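Local coordinates for transcription initiation factor IIB (Methanocaldococcus vulcanius, PDB 5O9I), which contains a mini-intein of the HINT fold, which probably excises itself by protein splicing and joins the flanking parts of its host factor, at residues S60-K65 / L146-N151; L121-E126 / G188-H193. All blocks are in the same frame, centred on the assembly; numbering follows the deposited sequence.

How the contacts relate
Contact 1 (60-65 with 146-151) lies at the surface and contact 2 (121-126 with 188-193) is buried, their centres about 13 Å apart on the same side of the chain's centre. In contact 1 one lysine carries most of the interaction, bridging the loop of a hairpin and a short helix through a cation-pi contact and a single hydrogen bond to a carbonyl. Contact 2 joins two strands by backbone hydrogen bonding and apolar side chains. Strand 120-124 and helix 147-150 are successive elements of the chain, so each contact ties one of them to a different partner. The two contacts meet where Phe64 CE2 packs 3.6 Å from Ala124 CB.

Contact 1: S60-K65 / L146-N151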
ATOM      1  N   SER A  60       2.964   9.805  13.465  1.00 55.75           N
ATOM      2  CA  SER A  60       3.865  10.929  13.318  1.00 58.69           C
ATOM      3  C   SER A  60       5.253  10.721  13.970  1.00 58.90           C
ATOM      4  O   SER A  60       6.220  11.404  13.586  1.00 57.28           O
ATOM      5  CB  SER A  60       3.194  12.159  13.905  1.00 62.72           C
ATOM      6  OG  SER A  60       3.021  11.998  15.295  1.00 64.96           O
ATOM      7  N   ASN A  61       5.340   9.797  14.932  1.00 58.27           N
ATOM      8  CA  ASN A  61       6.626   9.212  15.366  1.00 57.91           C
ATOM      9  C   ASN A  61       7.224   8.097  14.514  1.00 55.91           C
ATOM     10  O   ASN A  61       8.264   7.548  14.881  1.00 55.07           O
ATOM     11  CB  ASN A  61       6.481   8.695  16.773  1.00 59.74           C
ATOM     12  CG  ASN A  61       6.207   9.800  17.727  1.00 62.76           C
ATOM     13  OD1 ASN A  61       6.853  10.837  17.657  1.00 68.65           O
ATOM     14  ND2 ASN A  61       5.282   9.600  18.614  1.00 64.82           N
ATOM     15  N   TYR A  62       6.628   7.818  13.362  1.00 53.25           N
ATOM     16  CA  TYR A  62       7.110   6.781  12.465  1.00 53.55           C
ATOM     17  C   TYR A  62       6.962   5.365  13.035  1.00 51.05           C
ATOM     18  O   TYR A  62       7.725   4.475  12.660  1.00 49.53           O
ATOM     19  CB  TYR A  62       8.562   7.043  12.004  1.00 55.41           C
ATOM     20  CG  TYR A  62       8.858   8.214  11.113  1.00 57.81           C
ATOM     21  CD1 TYR A  62       7.832   8.962  10.475  1.00 59.41           C
ATOM     22  CD2 TYR A  62      10.196   8.586  10.894  1.00 59.60           C
ATOM     23  CE1 TYR A  62       8.153  10.053   9.659  1.00 60.45           C
ATOM     24  CE2 TYR A  62      10.520   9.683  10.085  1.00 61.33           C
ATOM     25  CZ  TYR A  62       9.501  10.418   9.501  1.00 63.09           C
ATOM     26  OH  TYR A  62       9.862  11.452   8.695  1.00 69.17           O
ATOM     27  N   LYS A  63       5.956   5.178  13.891  1.00 50.82           N
ATOM     28  CA  LYS A  63       5.644   3.911  14.486  1.00 52.41           C
ATOM     29  C   LYS A  63       4.325   3.386  13.962  1.00 52.32           C
ATOM     30  O   LYS A  63       3.384   4.140  13.814  1.00 52.59           O
ATOM     31  CB  LYS A  63       5.505   4.084  15.974  1.00 57.37           C
ATOM     32  CG  LYS A  63       6.749   4.614  16.681  1.00 62.42           C
ATOM     33  CD  LYS A  63       7.910   3.622  16.715  1.00 67.47           C
ATOM     34  CE  LYS A  63       7.473   2.267  17.320  1.00 71.23           C
ATOM     35  NZ  LYS A  63       8.600   1.292  17.391  1.00 72.10           N
ATOM     36  N   PHE A  64       4.250   2.080  13.742  1.00 50.72           N
ATOM     37  CA  PHE A  64       3.081   1.419  13.287  1.00 51.12           C
ATOM     38  C   PHE A  64       2.008   1.262  14.349  1.00 53.29           C
ATOM     39  O   PHE A  64       2.273   1.186  15.570  1.00 52.69           O
ATOM     40  CB  PHE A  64       3.413   0.052  12.703  1.00 51.64           C
ATOM     41  CG  PHE A  64       4.232   0.106  11.450  1.00 49.87           C
ATOM     42  CD1 PHE A  64       3.947   0.988  10.442  1.00 49.51           C
ATOM     43  CD2 PHE A  64       5.286  -0.743  11.295  1.00 49.93           C
ATOM     44  CE1 PHE A  64       4.712   1.062   9.306  1.00 49.86           C
ATOM     45  CE2 PHE A  64       6.072  -0.725  10.128  1.00 50.60           C
ATOM     46  CZ  PHE A  64       5.785   0.198   9.142  1.00 50.73           C
ATOM     47  N   LYS A  65       0.788   1.402  13.850  1.00 55.48           N
ATOM     48  CA  LYS A  65      -0.418   1.099  14.628  1.00 58.02           C
ATOM     49  C   LYS A  65      -1.621   0.848  13.704  1.00 56.19           C
ATOM     50  O   LYS A  65      -1.652   1.257  12.522  1.00 54.75           O
ATOM     51  CB  LYS A  65      -0.700   2.157  15.698  1.00 62.51           C
ATOM     52  CG  LYS A  65      -1.387   3.436  15.274  1.00 66.73           C
ATOM     53  CD  LYS A  65      -1.815   4.161  16.574  1.00 71.82           C
ATOM     54  CE  LYS A  65      -2.556   5.488  16.359  1.00 75.51           C
ATOM     55  NZ  LYS A  65      -1.718   6.738  16.165  1.00 74.77           N
ATOM     56  N   LEU A 146      16.990  11.793  12.587  1.00 75.98           N
ATOM     57  CA  LEU A 146      17.606  10.435  12.418  1.00 80.43           C
ATOM     58  C   LEU A 146      17.755   9.534  13.634  1.00 75.00           C
ATOM     59  O   LEU A 146      17.878   8.359  13.460  1.00 68.63           O
ATOM     60  CB  LEU A 146      18.992  10.475  11.792  1.00 84.03           C
ATOM     61  CG  LEU A 146      20.225  10.326  12.685  1.00 87.71           C
ATOM     62  CD1 LEU A 146      21.155   9.215  12.176  1.00 86.25           C
ATOM     63  CD2 LEU A 146      20.893  11.702  12.803  1.00 95.80           C
ATOM     64  N   GLU A 147      17.877  10.120  14.822  1.00 74.13           N
ATOM     65  CA  GLU A 147      17.394   9.534  16.065  1.00 72.96           C
ATOM     66  C   GLU A 147      15.910   9.058  15.763  1.00 74.30           C
ATOM     67  O   GLU A 147      15.476   7.946  16.146  1.00 72.93           O
ATOM     68  CB  GLU A 147      17.507  10.553  17.235  1.00 76.40           C
ATOM     69  CG  GLU A 147      18.978  10.842  17.832  1.00 84.50           C
ATOM     70  CD  GLU A 147      19.718  12.199  17.433  1.00 85.45           C
ATOM     71  OE1 GLU A 147      19.182  13.066  16.664  1.00 88.09           O
ATOM     72  OE2 GLU A 147      20.870  12.440  17.916  1.00 85.21           O
ATOM     73  N   LYS A 148      15.162   9.839  14.982  1.00 68.68           N
ATOM     74  CA  LYS A 148      13.817   9.451  14.669  1.00 65.83           C
ATOM     75  C   LYS A 148      13.768   8.240  13.730  1.00 61.61           C
ATOM     76  O   LYS A 148      12.980   7.297  13.978  1.00 55.53           O
ATOM     77  CB  LYS A 148      13.050  10.621  14.093  1.00 67.88           C
ATOM     78  CG  LYS A 148      11.569  10.420  14.193  1.00 69.39           C
ATOM     79  CD  LYS A 148      10.873  11.304  13.211  1.00 70.95           C
ATOM     80  CE  LYS A 148       9.379  11.288  13.441  1.00 75.85           C
ATOM     81  NZ  LYS A 148       8.808  12.616  13.017  1.00 78.99           N
ATOM     82  N   LEU A 149      14.579   8.323  12.666  1.00 57.32           N
ATOM     83  CA  LEU A 149      14.760   7.247  11.737  1.00 54.68           C
ATOM     84  C   LEU A 149      15.174   5.972  12.444  1.00 55.75           C
ATOM     85  O   LEU A 149      14.697   4.869  12.106  1.00 53.32           O
ATOM     86  CB  LEU A 149      15.898   7.505  10.773  1.00 55.74           C
ATOM     87  CG  LEU A 149      15.599   8.452   9.645  1.00 56.21           C
ATOM     88  CD1 LEU A 149      16.694   8.415   8.633  1.00 55.76           C
ATOM     89  CD2 LEU A 149      14.241   8.116   9.003  1.00 55.01           C
ATOM     90  N   ILE A 150      16.059   6.122  13.420  1.00 56.56           N
ATOM     91  CA  ILE A 150      16.563   4.987  14.155  1.00 57.05           C
ATOM     92  C   ILE A 150      15.439   4.396  14.977  1.00 55.26           C
ATOM     93  O   ILE A 150      15.301   3.179  15.017  1.00 57.36           O
ATOM     94  CB  ILE A 150      17.791   5.372  15.015  1.00 60.00           C
ATOM     95  CG1 ILE A 150      18.992   5.642  14.102  1.00 62.18           C
ATOM     96  CG2 ILE A 150      18.219   4.235  15.897  1.00 60.79           C
ATOM     97  CD1 ILE A 150      20.236   6.102  14.829  1.00 63.86           C
ATOM     98  N   ASN A 151      14.588   5.234  15.540  1.00 55.76           N
ATOM     99  CA  ASN A 151      13.535   4.761  16.430  1.00 55.78           C
ATOM    100  C   ASN A 151      12.277   4.300  15.708  1.00 53.24           C
ATOM    101  O   ASN A 151      11.326   3.934  16.334  1.00 55.56           O
ATOM    102  CB  ASN A 151      13.099   5.889  17.368  1.00 60.42           C
ATOM    103  CG  ASN A 151      14.155   6.273  18.342  1.00 64.84           C
ATOM    104  OD1 ASN A 151      15.351   6.088  18.099  1.00 71.72           O
ATOM    105  ND2 ASN A 151      13.716   6.805  19.483  1.00 65.66           N
TER
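Lys148 reaches over the ring of Tyr62 and crosses it at about a right angle. Its CE sits 3.7 Å from the ring centroid, almost directly above the centre, while CD lies 3.5 Å from Tyr62 CE2, toward one side of the same face. The ammonium stays over the same face: NZ is 4.3 Å from the Tyr62 centroid and 14° off the ring normal, a cation-pi contact. While above the ring, the same NZ donates to Ser60 O at 2.9 Å, meeting the carbonyl almost end-on (C=O...N angle 168°). Lys148 can span this distance because CG is anti to its backbone N (chi1 -160°) and the chain beyond is extended. Leu149 CD2 approaches the tyrosine obliquely, 4.2 Å from CE2. The acceptor carbonyl and the ring both belong to the connection of a β-hairpin of the intein's HINT fold, between antiparallel strands 53-58 and 64-68, while the lysine comes from helix 147-150. Nearer the end of the helix, at Asn151, Lys63 bends at chi2, which brings its CD to 3.5 Å from Asn151 O, and again at chi3, while its NZ forms a salt bridge with Asp153. Tyr62 is positioned from outside the two segments: its OH is hydrogen-bonded to Val107 N, its ring meets Phe154, and its backbone is hydrogen-bonded to Asp153.

Contact 2: L121-E126 / G188-H193; sequences LVLAKE and GGFVLH
A single β-bridge, buried and strongly skewed, joins strand 120-124 to strand 190-193. The first is an outermost strand of the sheet that also holds 154-162; the second pairs with 182-185. Their short segments make an angle of 116°, so pairing lasts for one bridge, between Leu123 and Phe190, and the bonds flanking it give the pattern of a non-hydrogen-bonded antiparallel pair. Ala124 N donates to Gly189 O at 2.9 Å, and on the other flank of the bridge Val191 N reaches Val122 O in a weak 3.5 Å bond, although the N-H points almost straight at its acceptor. The side chains of the bridged pair lie alongside each other and point the same way. With CG anti to the carbonyl carbon (chi1 -61°) and chi2 at 81°, Leu123 CD2 lies over the centre of the Phe190 ring, 3.5 Å from the centroid in a CH-pi contact. Leu121 CD1 comes to the edge of that ring, 4.3 Å from CE2. An alanine in place of Phe190 would remove the ring and is likely to open a gap beside Leu123 CD2, leaving that branch without its apolar platform. A second apolar contact sets Val122 CG1 4.1 Å from Val191 CG2, and Phe100 touches both valines. Gly189 has a positive phi, and its lack of a side chain makes room for Ala124 CB, which lies 3.5 Å from Gly189 O. Strand 120-124 is also hydrogen-bonded to 154-162 at Leu121 and Leu123. Strand 190-193 runs to the C-terminal end of the intein domain, and its bridge to strand 120-124 is consistent with the HINT fold, in which the last strand leads into the C-terminal splice junction.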
ATOM      1  N   LEU A 121      14.119   2.927  -0.466  1.00 77.30           N
ATOM      2  CA  LEU A 121      12.697   2.839  -0.166  1.00 72.30           C
ATOM      3  C   LEU A 121      12.480   2.458   1.252  1.00 66.30           C
ATOM      4  O   LEU A 121      13.321   1.828   1.859  1.00 68.40           O
ATOM      5  CB  LEU A 121      12.035   1.808  -1.054  1.00 72.45           C
ATOM      6  CG  LEU A 121      11.854   2.236  -2.504  1.00 74.72           C
ATOM      7  CD1 LEU A 121      10.892   1.261  -3.174  1.00 76.18           C
ATOM      8  CD2 LEU A 121      11.358   3.657  -2.642  1.00 73.01           C
ATOM      9  N   VAL A 122      11.337   2.870   1.775  1.00 65.35           N
ATOM     10  CA  VAL A 122      10.941   2.604   3.163  1.00 59.63           C
ATOM     11  C   VAL A 122      10.054   1.349   3.181  1.00 57.68           C
ATOM     12  O   VAL A 122       9.104   1.229   2.384  1.00 58.89           O
ATOM     13  CB  VAL A 122      10.166   3.793   3.750  1.00 57.92           C
ATOM     14  CG1 VAL A 122      10.025   3.599   5.228  1.00 58.76           C
ATOM     15  CG2 VAL A 122      10.895   5.094   3.563  1.00 57.87           C
ATOM     16  N   LEU A 123      10.400   0.413   4.049  1.00 53.17           N
ATOM     17  CA  LEU A 123       9.541  -0.754   4.339  1.00 52.23           C
ATOM     18  C   LEU A 123       9.501  -0.981   5.844  1.00 49.40           C
ATOM     19  O   LEU A 123      10.299  -0.352   6.596  1.00 46.15           O
ATOM     20  CB  LEU A 123      10.043  -2.050   3.664  1.00 53.79           C
ATOM     21  CG  LEU A 123      10.148  -2.129   2.159  1.00 57.15           C
ATOM     22  CD1 LEU A 123      11.416  -1.483   1.594  1.00 59.00           C
ATOM     23  CD2 LEU A 123      10.067  -3.606   1.727  1.00 58.35           C
ATOM     24  N   ALA A 124       8.592  -1.871   6.232  1.00 48.17           N
ATOM     25  CA  ALA A 124       8.337  -2.303   7.616  1.00 48.73           C
ATOM     26  C   ALA A 124       9.489  -3.167   8.185  1.00 50.19           C
ATOM     27  O   ALA A 124      10.106  -3.948   7.491  1.00 51.45           O
ATOM     28  CB  ALA A 124       7.030  -3.091   7.634  1.00 47.79           C
ATOM     29  N   LYS A 125       9.832  -2.907   9.430  1.00 52.88           N
ATOM     30  CA  LYS A 125      10.812  -3.699  10.179  1.00 58.03           C
ATOM     31  C   LYS A 125      10.417  -5.136  10.389  1.00 61.00           C
ATOM     32  O   LYS A 125       9.327  -5.377  10.814  1.00 69.13           O
ATOM     33  CB  LYS A 125      11.068  -3.127  11.570  1.00 58.16           C
ATOM     34  CG  LYS A 125      12.390  -2.370  11.746  1.00 61.07           C
ATOM     35  CD  LYS A 125      12.538  -1.914  13.245  1.00 61.26           C
ATOM     36  CE  LYS A 125      13.697  -0.993  13.582  1.00 56.37           C
ATOM     37  NZ  LYS A 125      13.768   0.068  12.527  1.00 57.57           N
ATOM     38  N   GLU A 126      11.289  -6.060   9.999  1.00 68.13           N
ATOM     39  CA  GLU A 126      11.339  -7.475  10.431  1.00 72.11           C
ATOM     40  C   GLU A 126      10.380  -8.526   9.900  1.00 80.86           C
ATOM     41  O   GLU A 126      10.475  -9.715  10.297  1.00 94.89           O
ATOM     42  CB  GLU A 126      11.337  -7.548  11.943  1.00 71.84           C
ATOM     43  CG  GLU A 126      12.672  -7.167  12.549  1.00 71.94           C
ATOM     44  CD  GLU A 126      12.549  -7.130  14.085  1.00 71.64           C
ATOM     45  OE1 GLU A 126      11.846  -6.231  14.615  1.00 68.77           O
ATOM     46  OE2 GLU A 126      13.106  -8.018  14.748  1.00 78.63           O
ATOM     47  N   GLY A 188       6.922  -7.960   1.971  1.00 58.91           N
ATOM     48  CA  GLY A 188       7.841  -7.163   2.736  1.00 58.00           C
ATOM     49  C   GLY A 188       7.283  -5.910   3.470  1.00 58.90           C
ATOM     50  O   GLY A 188       8.069  -5.160   4.095  1.00 59.87           O
ATOM     51  N   GLY A 189       5.985  -5.632   3.418  1.00 57.09           N
ATOM     52  CA  GLY A 189       5.468  -4.503   4.148  1.00 56.14           C
ATOM     53  C   GLY A 189       5.963  -3.183   3.604  1.00 57.04           C
ATOM     54  O   GLY A 189       6.402  -2.308   4.313  1.00 58.51           O
ATOM     55  N   PHE A 190       5.905  -3.054   2.314  1.00 59.66           N
ATOM     56  CA  PHE A 190       6.231  -1.828   1.672  1.00 60.76           C
ATOM     57  C   PHE A 190       5.234  -0.769   2.110  1.00 60.71           C
ATOM     58  O   PHE A 190       4.011  -1.022   2.055  1.00 61.33           O
ATOM     59  CB  PHE A 190       6.060  -2.009   0.185  1.00 64.26           C
ATOM     60  CG  PHE A 190       7.224  -2.648  -0.500  1.00 66.55           C
ATOM     61  CD1 PHE A 190       7.280  -4.009  -0.671  1.00 67.98           C
ATOM     62  CD2 PHE A 190       8.199  -1.857  -1.115  1.00 69.02           C
ATOM     63  CE1 PHE A 190       8.358  -4.591  -1.371  1.00 70.27           C
ATOM     64  CE2 PHE A 190       9.256  -2.428  -1.820  1.00 68.96           C
ATOM     65  CZ  PHE A 190       9.342  -3.790  -1.940  1.00 69.59           C
ATOM     66  N   VAL A 191       5.734   0.411   2.476  1.00 59.22           N
ATOM     67  CA  VAL A 191       4.839   1.521   2.887  1.00 61.05           C
ATOM     68  C   VAL A 191       4.310   2.314   1.679  1.00 66.55           C
ATOM     69  O   VAL A 191       5.104   2.846   0.884  1.00 71.23           O
ATOM     70  CB  VAL A 191       5.559   2.544   3.762  1.00 57.07           C
ATOM     71  CG1 VAL A 191       4.585   3.557   4.299  1.00 56.19           C
ATOM     72  CG2 VAL A 191       6.314   1.827   4.883  1.00 57.31           C
ATOM     73  N   LEU A 192       2.992   2.435   1.562  1.00 68.84           N
ATOM     74  CA  LEU A 192       2.361   3.125   0.443  1.00 71.62           C
ATOM     75  C   LEU A 192       1.776   4.418   0.918  1.00 72.88           C
ATOM     76  O   LEU A 192       1.290   4.460   2.040  1.00 74.10           O
ATOM     77  CB  LEU A 192       1.218   2.264  -0.065  1.00 75.01           C
ATOM     78  CG  LEU A 192       1.532   1.134  -1.073  1.00 76.20           C
ATOM     79  CD1 LEU A 192       2.973   0.665  -1.044  1.00 75.64           C
ATOM     80  CD2 LEU A 192       0.692  -0.085  -0.798  1.00 75.86           C
ATOM     81  N   HIS A 193       1.823   5.459   0.083  1.00 74.52           N
ATOM     82  CA  HIS A 193       1.248   6.815   0.392  1.00 77.93           C
ATOM     83  C   HIS A 193      -0.008   7.127  -0.401  1.00 75.78           C
ATOM     84  O   HIS A 193      -0.052   6.893  -1.617  1.00 74.97           O
ATOM     85  CB  HIS A 193       2.261   7.908   0.052  1.00 80.81           C
ATOM     86  CG  HIS A 193       1.788   9.292   0.373  1.00 84.26           C
ATOM     87  ND1 HIS A 193       1.450   9.699   1.652  1.00 87.74           N
ATOM     88  CD2 HIS A 193       1.610  10.374  -0.418  1.00 84.58           C
ATOM     89  CE1 HIS A 193       1.072  10.966   1.629  1.00 84.00           C
ATOM     90  NE2 HIS A 193       1.170  11.404   0.387  1.00 83.51           N
TER